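Local atomic coordinates of Exo beta-1,2-glucooligosaccharide sophorohydrolase (non-reducing end) (Parabacteroides distasonis ATCC 8503, PDB entry 5Z06), a protein that hydrolyses linear beta-1,2-glucans and beta-1,2-glucooligosaccharides of four or more units, releasing sophorose from the non-reducing end as an exo-type enzyme. Residues 4-12 against 71-82; 309-317 against 659-667. All coordinates share one frame; numbering follows the deposited sequence.

Contact 1. Residues 4-12 against 71-82; sequences KPYDYVFFE and QYCPVRGNDFFR. With CA (calcium ion), chain C.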
loop_
_atom_site.group_PDB
_atom_site.type_symbol
_atom_site.label_atom_id
_atom_site.label_comp_id
_atom_site.label_asym_id
_atom_site.label_seq_id
_atom_site.Cartn_x
_atom_site.Cartn_y
_atom_site.Cartn_z
ATOM N N LYS A 4 -18.024 -0.238 -3.409
ATOM C CA LYS A 4 -18.033 -0.988 -4.719
ATOM C C LYS A 4 -17.585 -2.438 -4.535
ATOM O O LYS A 4 -16.667 -2.710 -3.768
ATOM C CB LYS A 4 -17.131 -0.334 -5.794
ATOM C CG LYS A 4 -17.838 0.578 -6.795
ATOM C CD LYS A 4 -17.670 2.051 -6.453
ATOM C CE LYS A 4 -18.279 2.934 -7.536
ATOM N NZ LYS A 4 -17.818 4.338 -7.387
ATOM N N PRO A 5 -18.223 -3.373 -5.253
ATOM C CA PRO A 5 -17.730 -4.733 -5.130
ATOM C C PRO A 5 -16.544 -5.003 -6.073
ATOM O O PRO A 5 -16.521 -4.577 -7.237
ATOM C CB PRO A 5 -18.961 -5.578 -5.480
ATOM C CG PRO A 5 -19.767 -4.711 -6.400
ATOM C CD PRO A 5 -19.428 -3.283 -6.105
ATOM N N TYR A 6 -15.558 -5.700 -5.545
ATOM C CA TYR A 6 -14.514 -6.280 -6.386
ATOM C C TYR A 6 -15.002 -7.564 -7.070
ATOM O O TYR A 6 -15.972 -8.208 -6.645
ATOM C CB TYR A 6 -13.286 -6.597 -5.550
ATOM C CG TYR A 6 -12.537 -5.362 -5.126
ATOM C CD1 TYR A 6 -11.696 -4.708 -6.014
ATOM C CD2 TYR A 6 -12.662 -4.853 -3.835
ATOM C CE1 TYR A 6 -10.994 -3.586 -5.633
ATOM C CE2 TYR A 6 -11.952 -3.735 -3.438
ATOM C CZ TYR A 6 -11.125 -3.100 -4.347
ATOM O OH TYR A 6 -10.436 -1.979 -3.980
ATOM N N ASP A 7 -14.331 -7.924 -8.144
ATOM C CA ASP A 7 -14.367 -9.300 -8.582
ATOM C C ASP A 7 -13.332 -10.050 -7.757
ATOM O O ASP A 7 -12.241 -9.527 -7.495
ATOM C CB ASP A 7 -14.069 -9.380 -10.057
ATOM C CG ASP A 7 -15.040 -8.587 -10.870
ATOM O OD1 ASP A 7 -16.258 -8.662 -10.584
ATOM O OD2 ASP A 7 -14.574 -7.895 -11.790
ATOM N N TYR A 8 -13.693 -11.252 -7.326
ATOM C CA TYR A 8 -12.769 -12.138 -6.627
ATOM C C TYR A 8 -11.911 -12.861 -7.668
ATOM O O TYR A 8 -12.317 -13.872 -8.282
ATOM C CB TYR A 8 -13.558 -13.095 -5.789
ATOM C CG TYR A 8 -12.755 -13.891 -4.822
ATOM C CD1 TYR A 8 -12.558 -13.440 -3.525
ATOM C CD2 TYR A 8 -12.237 -15.131 -5.172
ATOM C CE1 TYR A 8 -11.860 -14.198 -2.615
ATOM C CE2 TYR A 8 -11.524 -15.885 -4.260
ATOM C CZ TYR A 8 -11.339 -15.413 -2.991
ATOM O OH TYR A 8 -10.644 -16.162 -2.081
ATOM N N VAL A 9 -10.724 -12.299 -7.876
ATOM C CA VAL A 9 -9.826 -12.683 -8.958
ATOM C C VAL A 9 -8.723 -13.571 -8.407
ATOM O O VAL A 9 -8.104 -13.226 -7.422
ATOM C CB VAL A 9 -9.218 -11.420 -9.602
ATOM C CG1 VAL A 9 -8.166 -11.754 -10.653
ATOM C CG2 VAL A 9 -10.320 -10.577 -10.221
ATOM N N PHE A 10 -8.475 -14.702 -9.055
ATOM C CA PHE A 10 -7.332 -15.546 -8.737
ATOM C C PHE A 10 -6.100 -15.132 -9.529
ATOM O O PHE A 10 -4.984 -15.248 -9.048
ATOM C CB PHE A 10 -7.653 -17.001 -9.031
ATOM C CG PHE A 10 -8.725 -17.546 -8.166
ATOM C CD1 PHE A 10 -8.428 -18.004 -6.898
ATOM C CD2 PHE A 10 -10.045 -17.582 -8.609
ATOM C CE1 PHE A 10 -9.423 -18.504 -6.075
ATOM C CE2 PHE A 10 -11.047 -18.094 -7.791
ATOM C CZ PHE A 10 -10.737 -18.558 -6.528
ATOM N N PHE A 11 -6.301 -14.702 -10.768
ATOM C CA PHE A 11 -5.213 -14.172 -11.546
ATOM C C PHE A 11 -5.716 -13.258 -12.632
ATOM O O PHE A 11 -6.604 -13.633 -13.394
ATOM C CB PHE A 11 -4.433 -15.306 -12.187
ATOM C CG PHE A 11 -3.265 -14.833 -12.970
ATOM C CD1 PHE A 11 -2.069 -14.570 -12.333
ATOM C CD2 PHE A 11 -3.363 -14.625 -14.334
ATOM C CE1 PHE A 11 -0.985 -14.118 -13.038
ATOM C CE2 PHE A 11 -2.271 -14.164 -15.049
ATOM C CZ PHE A 11 -1.081 -13.912 -14.404
ATOM N N GLU A 12 -5.149 -12.067 -12.699
ATOM C CA GLU A 12 -5.297 -11.193 -13.849
ATOM C C GLU A 12 -3.949 -11.003 -14.536
ATOM O O GLU A 12 -3.821 -11.218 -15.740
ATOM C CB GLU A 12 -5.837 -9.852 -13.411
ATOM C CG GLU A 12 -6.015 -8.876 -14.558
ATOM C CD GLU A 12 -6.872 -7.703 -14.156
ATOM O OE1 GLU A 12 -6.436 -6.920 -13.283
ATOM O OE2 GLU A 12 -7.986 -7.595 -14.699
ATOM N N GLN A 71 -3.509 -19.170 -6.447
ATOM C CA GLN A 71 -4.004 -18.720 -5.157
ATOM C C GLN A 71 -4.565 -17.310 -5.224
ATOM O O GLN A 71 -3.957 -16.392 -5.817
ATOM C CB GLN A 71 -2.903 -18.778 -4.134
ATOM C CG GLN A 71 -2.377 -20.176 -3.883
ATOM C CD GLN A 71 -0.985 -20.190 -3.290
ATOM O OE1 GLN A 71 -0.367 -19.149 -3.115
ATOM N NE2 GLN A 71 -0.481 -21.376 -2.990
ATOM N N TYR A 72 -5.734 -17.144 -4.608
ATOM C CA TYR A 72 -6.302 -15.818 -4.428
ATOM C C TYR A 72 -5.321 -15.027 -3.582
ATOM O O TYR A 72 -4.860 -15.532 -2.580
ATOM C CB TYR A 72 -7.665 -15.854 -3.712
ATOM C CG TYR A 72 -8.138 -14.463 -3.349
ATOM C CD1 TYR A 72 -8.597 -13.590 -4.330
ATOM C CD2 TYR A 72 -8.099 -14.017 -2.038
ATOM C CE1 TYR A 72 -9.021 -12.324 -4.015
ATOM C CE2 TYR A 72 -8.520 -12.738 -1.704
ATOM C CZ TYR A 72 -8.975 -11.891 -2.692
ATOM O OH TYR A 72 -9.374 -10.611 -2.347
ATOM N N CYS A 73 -5.018 -13.813 -4.019
ATOM C CA CYS A 73 -4.047 -12.923 -3.340
ATOM C C CYS A 73 -4.837 -11.997 -2.442
ATOM O O CYS A 73 -5.515 -11.125 -2.954
ATOM C CB CYS A 73 -3.256 -12.103 -4.393
ATOM S SG CYS A 73 -2.321 -10.692 -3.730
ATOM N N PRO A 74 -4.833 -12.226 -1.117
ATOM C CA PRO A 74 -5.601 -11.314 -0.257
ATOM C C PRO A 74 -5.031 -9.919 -0.283
ATOM O O PRO A 74 -3.817 -9.734 -0.364
ATOM C CB PRO A 74 -5.463 -11.922 1.140
ATOM C CG PRO A 74 -4.252 -12.780 1.044
ATOM C CD PRO A 74 -4.318 -13.356 -0.342
ATOM N N VAL A 75 -5.914 -8.940 -0.280
ATOM C CA VAL A 75 -5.484 -7.565 -0.328
ATOM C C VAL A 75 -6.272 -6.855 0.749
ATOM O O VAL A 75 -7.511 -6.981 0.812
ATOM C CB VAL A 75 -5.754 -6.945 -1.701
ATOM C CG1 VAL A 75 -5.295 -5.499 -1.724
ATOM C CG2 VAL A 75 -5.058 -7.735 -2.799
ATOM N N ARG A 76 -5.551 -6.108 1.584
ATOM C CA ARG A 76 -6.143 -5.336 2.663
ATOM C C ARG A 76 -7.371 -4.590 2.152
ATOM O O ARG A 76 -7.327 -3.932 1.097
ATOM C CB ARG A 76 -5.112 -4.356 3.217
ATOM C CG ARG A 76 -5.625 -3.395 4.278
ATOM C CD ARG A 76 -4.528 -2.429 4.671
ATOM N NE ARG A 76 -3.464 -3.140 5.349
ATOM C CZ ARG A 76 -3.281 -3.220 6.667
ATOM N NH1 ARG A 76 -4.063 -2.578 7.544
ATOM N NH2 ARG A 76 -2.272 -3.940 7.117
ATOM N N GLY A 77 -8.473 -4.720 2.885
ATOM C CA GLY A 77 -9.707 -4.020 2.528
ATOM C C GLY A 77 -10.453 -4.527 1.301
ATOM O O GLY A 77 -11.474 -3.934 0.933
ATOM N N ASN A 78 -9.967 -5.611 0.671
ATOM C CA ASN A 78 -10.682 -6.285 -0.422
ATOM C C ASN A 78 -11.552 -7.331 0.261
ATOM O O ASN A 78 -11.134 -8.474 0.509
ATOM C CB ASN A 78 -9.746 -6.938 -1.456
ATOM C CG ASN A 78 -9.031 -5.932 -2.341
ATOM O OD1 ASN A 78 -8.887 -6.160 -3.540
ATOM N ND2 ASN A 78 -8.536 -4.848 -1.754
ATOM N N ASP A 79 -12.743 -6.881 0.623
ATOM C CA ASP A 79 -13.686 -7.641 1.449
ATOM C C ASP A 79 -15.056 -7.754 0.828
ATOM O O ASP A 79 -15.790 -8.658 1.175
ATOM C CB ASP A 79 -13.821 -6.963 2.826
ATOM C CG ASP A 79 -12.471 -6.747 3.498
ATOM O OD1 ASP A 79 -11.660 -7.703 3.499
ATOM O OD2 ASP A 79 -12.201 -5.624 4.001
ATOM N N PHE A 80 -15.395 -6.828 -0.066
ATOM C CA PHE A 80 -16.679 -6.779 -0.704
ATOM C C PHE A 80 -16.505 -7.160 -2.152
ATOM O O PHE A 80 -15.716 -6.562 -2.864
ATOM C CB PHE A 80 -17.266 -5.378 -0.579
ATOM C CG PHE A 80 -17.462 -4.953 0.841
ATOM C CD1 PHE A 80 -18.431 -5.569 1.630
ATOM C CD2 PHE A 80 -16.654 -3.973 1.414
ATOM C CE1 PHE A 80 -18.613 -5.200 2.956
ATOM C CE2 PHE A 80 -16.836 -3.596 2.736
ATOM C CZ PHE A 80 -17.814 -4.211 3.507
ATOM N N PHE A 81 -17.257 -8.170 -2.561
ATOM C CA PHE A 81 -17.155 -8.782 -3.863
ATOM C C PHE A 81 -18.551 -8.983 -4.418
ATOM O O PHE A 81 -19.540 -9.071 -3.686
ATOM C CB PHE A 81 -16.443 -10.142 -3.785
ATOM C CG PHE A 81 -15.056 -10.074 -3.216
ATOM C CD1 PHE A 81 -13.954 -9.833 -4.036
ATOM C CD2 PHE A 81 -14.843 -10.235 -1.850
ATOM C CE1 PHE A 81 -12.670 -9.763 -3.504
ATOM C CE2 PHE A 81 -13.557 -10.163 -1.315
ATOM C CZ PHE A 81 -12.475 -9.930 -2.142
ATOM N N ARG A 82 -18.609 -9.074 -5.730
ATOM C CA ARG A 82 -19.819 -9.470 -6.417
ATOM C C ARG A 82 -20.091 -10.892 -6.021
ATOM O O ARG A 82 -19.155 -11.676 -5.821
ATOM C CB ARG A 82 -19.617 -9.413 -7.917
ATOM C CG ARG A 82 -19.389 -8.036 -8.455
ATOM C CD ARG A 82 -19.396 -8.103 -9.949
ATOM N NE ARG A 82 -18.644 -7.016 -10.563
ATOM C CZ ARG A 82 -19.075 -5.762 -10.767
ATOM N NH1 ARG A 82 -20.286 -5.346 -10.392
ATOM N NH2 ARG A 82 -18.266 -4.909 -11.369
HETATM CA CA CA C . -3.301 -11.170 -17.950
HETATM O O HOH W 1 -16.648 -11.904 -7.153
HETATM O O HOH W 2 -5.911 -12.588 -6.429
HETATM O O HOH W 3 -3.529 -14.301 -7.262
#
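Tyr8 and Tyr72 lie face on face in an offset stack, centroids 3.9 Å apart and planes 11° apart. Tyr8 also turns an edge to the face of Phe81, with CD1 of Tyr8 3.7 Å from CE1 of Phe81. The three rings form an aromatic cluster. The Tyr8 ring reaches both partners because CG stands anti to the backbone N (chi1 -169°). Val9 O meets the edge of the Tyr72 ring. The amide of Asn78 is stacked over one face of the Tyr6 ring, OD1 above its centre, and its ND2 donates to Pro315 O. With an alanine in place of Tyr8, Tyr72 would probably lose its offset stack and Phe81 the edge against its face, leaving a gap between them.

Backbone bonds fix the other end. Tyr6 N donates to Phe80 O (2.8 Å), and Arg82 N donates to Tyr6 O (2.9 Å). Arg82 NE meets Asp7 OD1 on the syn side of the carboxylate, 2.9 Å away, in a salt bridge, and Arg82 NH1 has a second carboxylate in Asp216. Asp7 also has Tyr264 as a polar partner. Water bridges Tyr8 N to Arg82 O.

Glu12 O binds the calcium ion at 2.3 Å, together with Asn13, Thr49, Asn52 and Asp175. Strand 9-11 pairs with strand 169-180, while 71-82 leaves strand 65-71. Phe10 packs across on strands 65-71 and 155-161 of the other antiparallel sheet.

Contact 2. Residues 309-317 against 659-667; sequences LARENIPGR and VSPLFMGLN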
loop_
_atom_site.group_PDB
_atom_site.type_symbol
_atom_site.label_atom_id
_atom_site.label_comp_id
_atom_site.label_asym_id
_atom_site.label_seq_id
_atom_site.Cartn_x
_atom_site.Cartn_y
_atom_site.Cartn_z
ATOM N N LEU A 309 -9.964 12.664 2.014
ATOM C CA LEU A 309 -8.960 12.084 2.863
ATOM C C LEU A 309 -8.428 10.770 2.312
ATOM O O LEU A 309 -8.887 10.260 1.275
ATOM C CB LEU A 309 -9.537 11.934 4.260
ATOM C CG LEU A 309 -9.656 13.262 5.027
ATOM C CD1 LEU A 309 -10.102 12.934 6.441
ATOM C CD2 LEU A 309 -8.384 14.087 5.050
ATOM N N ALA A 310 -7.427 10.247 3.005
ATOM C CA ALA A 310 -6.616 9.176 2.486
ATOM C C ALA A 310 -7.244 7.844 2.742
ATOM O O ALA A 310 -7.568 7.511 3.867
ATOM C CB ALA A 310 -5.228 9.203 3.097
ATOM N N ARG A 311 -7.362 7.064 1.683
ATOM C CA ARG A 311 -7.764 5.714 1.828
ATOM C C ARG A 311 -6.691 4.910 2.545
ATOM O O ARG A 311 -5.510 5.213 2.459
ATOM C CB ARG A 311 -8.124 5.139 0.457
ATOM C CG ARG A 311 -9.444 5.725 0.018
ATOM C CD ARG A 311 -10.094 4.993 -1.106
ATOM N NE ARG A 311 -9.834 5.698 -2.330
ATOM C CZ ARG A 311 -10.727 6.230 -3.164
ATOM N NH1 ARG A 311 -12.040 6.131 -3.000
ATOM N NH2 ARG A 311 -10.257 6.846 -4.226
ATOM N N GLU A 312 -7.119 3.909 3.287
ATOM C CA GLU A 312 -6.188 3.011 3.927
ATOM C C GLU A 312 -5.217 2.447 2.905
ATOM O O GLU A 312 -4.020 2.399 3.141
ATOM C CB GLU A 312 -6.927 1.873 4.606
ATOM C CG GLU A 312 -6.050 0.736 5.125
ATOM C CD GLU A 312 -5.145 1.078 6.286
ATOM O OE1 GLU A 312 -4.883 2.277 6.566
ATOM O OE2 GLU A 312 -4.689 0.107 6.946
ATOM N N ASN A 313 -5.756 1.993 1.788
ATOM C CA ASN A 313 -4.935 1.443 0.721
ATOM C C ASN A 313 -5.744 1.387 -0.556
ATOM O O ASN A 313 -6.973 1.381 -0.511
ATOM C CB ASN A 313 -4.398 0.032 1.068
ATOM C CG ASN A 313 -5.496 -0.972 1.270
ATOM O OD1 ASN A 313 -6.175 -0.956 2.299
ATOM N ND2 ASN A 313 -5.708 -1.831 0.274
ATOM N N ILE A 314 -5.021 1.328 -1.670
ATOM C CA ILE A 314 -5.589 1.187 -3.014
ATOM C C ILE A 314 -4.826 0.054 -3.722
ATOM O O ILE A 314 -3.577 0.092 -3.781
ATOM C CB ILE A 314 -5.477 2.513 -3.801
ATOM C CG1 ILE A 314 -6.088 3.675 -2.978
ATOM C CG2 ILE A 314 -6.131 2.400 -5.177
ATOM C CD1 ILE A 314 -6.049 5.034 -3.679
ATOM N N PRO A 315 -5.531 -0.962 -4.225
ATOM C CA PRO A 315 -6.971 -1.101 -4.111
ATOM C C PRO A 315 -7.355 -1.627 -2.745
ATOM O O PRO A 315 -6.783 -2.614 -2.271
ATOM C CB PRO A 315 -7.301 -2.130 -5.175
ATOM C CG PRO A 315 -6.073 -2.994 -5.260
ATOM C CD PRO A 315 -4.932 -2.066 -5.006
ATOM N N GLY A 316 -8.308 -0.960 -2.111
ATOM C CA GLY A 316 -8.798 -1.368 -0.797
ATOM C C GLY A 316 -10.278 -1.063 -0.685
ATOM O O GLY A 316 -11.007 -1.173 -1.673
ATOM N N ARG A 317 -10.718 -0.701 0.517
ATOM C CA ARG A 317 -12.055 -0.167 0.709
ATOM C C ARG A 317 -12.146 1.110 -0.071
ATOM O O ARG A 317 -11.233 1.928 -0.048
ATOM C CB ARG A 317 -12.337 0.141 2.171
ATOM C CG ARG A 317 -12.317 -1.093 3.037
ATOM C CD ARG A 317 -13.445 -2.049 2.678
ATOM N NE ARG A 317 -13.436 -3.130 3.648
ATOM C CZ ARG A 317 -14.008 -3.074 4.847
ATOM N NH1 ARG A 317 -14.679 -1.992 5.243
ATOM N NH2 ARG A 317 -13.915 -4.117 5.655
ATOM N N VAL A 659 5.816 -8.573 -5.353
ATOM C CA VAL A 659 5.625 -7.151 -5.136
ATOM C C VAL A 659 4.202 -6.933 -4.662
ATOM O O VAL A 659 3.283 -7.652 -5.018
ATOM C CB VAL A 659 5.969 -6.320 -6.395
ATOM C CG1 VAL A 659 5.034 -6.649 -7.546
ATOM C CG2 VAL A 659 5.933 -4.817 -6.087
ATOM N N SER A 660 4.040 -5.937 -3.824
ATOM C CA SER A 660 2.765 -5.638 -3.250
ATOM C C SER A 660 1.773 -5.267 -4.329
ATOM O O SER A 660 2.119 -4.544 -5.268
ATOM C CB SER A 660 2.903 -4.473 -2.289
ATOM O OG SER A 660 1.662 -4.162 -1.768
ATOM N N PRO A 661 0.517 -5.750 -4.198
ATOM C CA PRO A 661 -0.527 -5.320 -5.140
ATOM C C PRO A 661 -1.154 -3.975 -4.801
ATOM O O PRO A 661 -2.090 -3.582 -5.464
ATOM C CB PRO A 661 -1.572 -6.429 -5.022
ATOM C CG PRO A 661 -1.409 -6.950 -3.621
ATOM C CD PRO A 661 0.000 -6.678 -3.178
ATOM N N LEU A 662 -0.640 -3.255 -3.800
ATOM C CA LEU A 662 -1.304 -2.056 -3.314
ATOM C C LEU A 662 -0.353 -0.893 -3.119
ATOM O O LEU A 662 0.878 -1.049 -3.072
ATOM C CB LEU A 662 -2.081 -2.346 -2.000
ATOM C CG LEU A 662 -1.403 -3.032 -0.814
ATOM C CD1 LEU A 662 -0.412 -2.128 -0.104
ATOM C CD2 LEU A 662 -2.456 -3.441 0.193
ATOM N N PHE A 663 -0.972 0.268 -2.996
ATOM C CA PHE A 663 -0.355 1.433 -2.444
ATOM C C PHE A 663 -1.017 1.684 -1.115
ATOM O O PHE A 663 -2.250 1.588 -0.979
ATOM C CB PHE A 663 -0.580 2.610 -3.366
ATOM C CG PHE A 663 -0.045 2.380 -4.726
ATOM C CD1 PHE A 663 1.289 2.598 -4.990
ATOM C CD2 PHE A 663 -0.869 1.884 -5.726
ATOM C CE1 PHE A 663 1.799 2.346 -6.245
ATOM C CE2 PHE A 663 -0.370 1.647 -6.984
ATOM C CZ PHE A 663 0.966 1.871 -7.249
ATOM N N MET A 664 -0.210 2.074 -0.153
ATOM C CA MET A 664 -0.661 2.151 1.228
ATOM C C MET A 664 -0.691 3.614 1.626
ATOM O O MET A 664 0.271 4.322 1.412
ATOM C CB MET A 664 0.313 1.374 2.092
ATOM C CG MET A 664 -0.201 1.040 3.459
ATOM S SD MET A 664 -1.435 -0.260 3.440
ATOM C CE MET A 664 -1.889 -0.112 5.168
ATOM N N GLY A 665 -1.814 4.049 2.198
ATOM C CA GLY A 665 -1.986 5.430 2.676
ATOM C C GLY A 665 -0.907 5.855 3.643
ATOM O O GLY A 665 -0.430 7.000 3.591
ATOM N N LEU A 666 -0.535 4.947 4.541
ATOM C CA LEU A 666 0.511 5.233 5.505
ATOM C C LEU A 666 1.875 5.455 4.878
ATOM O O LEU A 666 2.701 6.149 5.470
ATOM C CB LEU A 666 0.664 4.079 6.504
ATOM C CG LEU A 666 -0.348 3.911 7.618
ATOM C CD1 LEU A 666 -0.011 2.611 8.307
ATOM C CD2 LEU A 666 -0.260 5.069 8.596
ATOM N N ASN A 667 2.140 4.834 3.734
ATOM C CA ASN A 667 3.511 4.732 3.236
ATOM C C ASN A 667 3.868 5.713 2.134
ATOM O O ASN A 667 5.049 5.980 1.905
ATOM C CB ASN A 667 3.785 3.300 2.785
ATOM C CG ASN A 667 3.789 2.319 3.954
ATOM O OD1 ASN A 667 3.908 2.734 5.085
ATOM N ND2 ASN A 667 3.676 1.026 3.682
HETATM O O HOH W 4 -2.767 3.205 5.169
#
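Asn313 and Ile314 pair with Met664 and Phe663 in a small two-stranded antiparallel sheet, buried near the centre of the chain. It joins the segment before strand 320-322 to the start of helix 665-680. Ile314 and Phe663 are the hydrogen-bonded pair: Ile314 N donates to Phe663 O (2.9 Å), and Phe663 N to Ile314 O (2.7 Å). Both bonds are nearly straight. Asn313 and Met664 are the non-hydrogen-bonded pair, with Asn313 CB 3.8 Å from Met664 SD.

Beyond the strands, Gly665 N donates to Glu312 O (2.9 Å) from above the carbonyl plane. Gly665 CA comes close to Arg311 O, where a side chain would clash. The Met664 side chain runs alongside Glu312; its bend at chi2 (74°) brings CE to 3.3 Å from Glu312 OE2. Leu662 CD2 lies against Asn313 ND2 at 3.6 Å. After a cis peptide bond, Pro315 places CD near Pro661 O.

One water donates to both Glu312 O and Glu312 OE1 and accepts from Leu666 N, so the water links Leu666 N to the glutamate. Asn313 ND2 bonds to Arg76 O. The Glu312 carboxylate is gripped on both oxygens, by a salt bridge from Arg76 at OE2 and by the water at OE1.

Overall arrangement
From the N terminus, the chain enters contact 1 at once. That contact closes a loop of 58 residues, rich in strand, when 71-82 returns to 4-12. Contact 2 opens only later, at 309-317, and closes across 341 residues, many of them helical, at 659-667. The two are in series: neither nests in nor crosses the other. Contact 1 belongs to the N-terminal beta sheets, contact 2 to the helical part. Yet they touch, with centres about 14 Å apart. Tyr6 OH probably bonds to Gly316 O, and Asp79 pairs with Arg317. The loop 71-82 and segment 309-317 thus join the N-terminal beta part to the helical part.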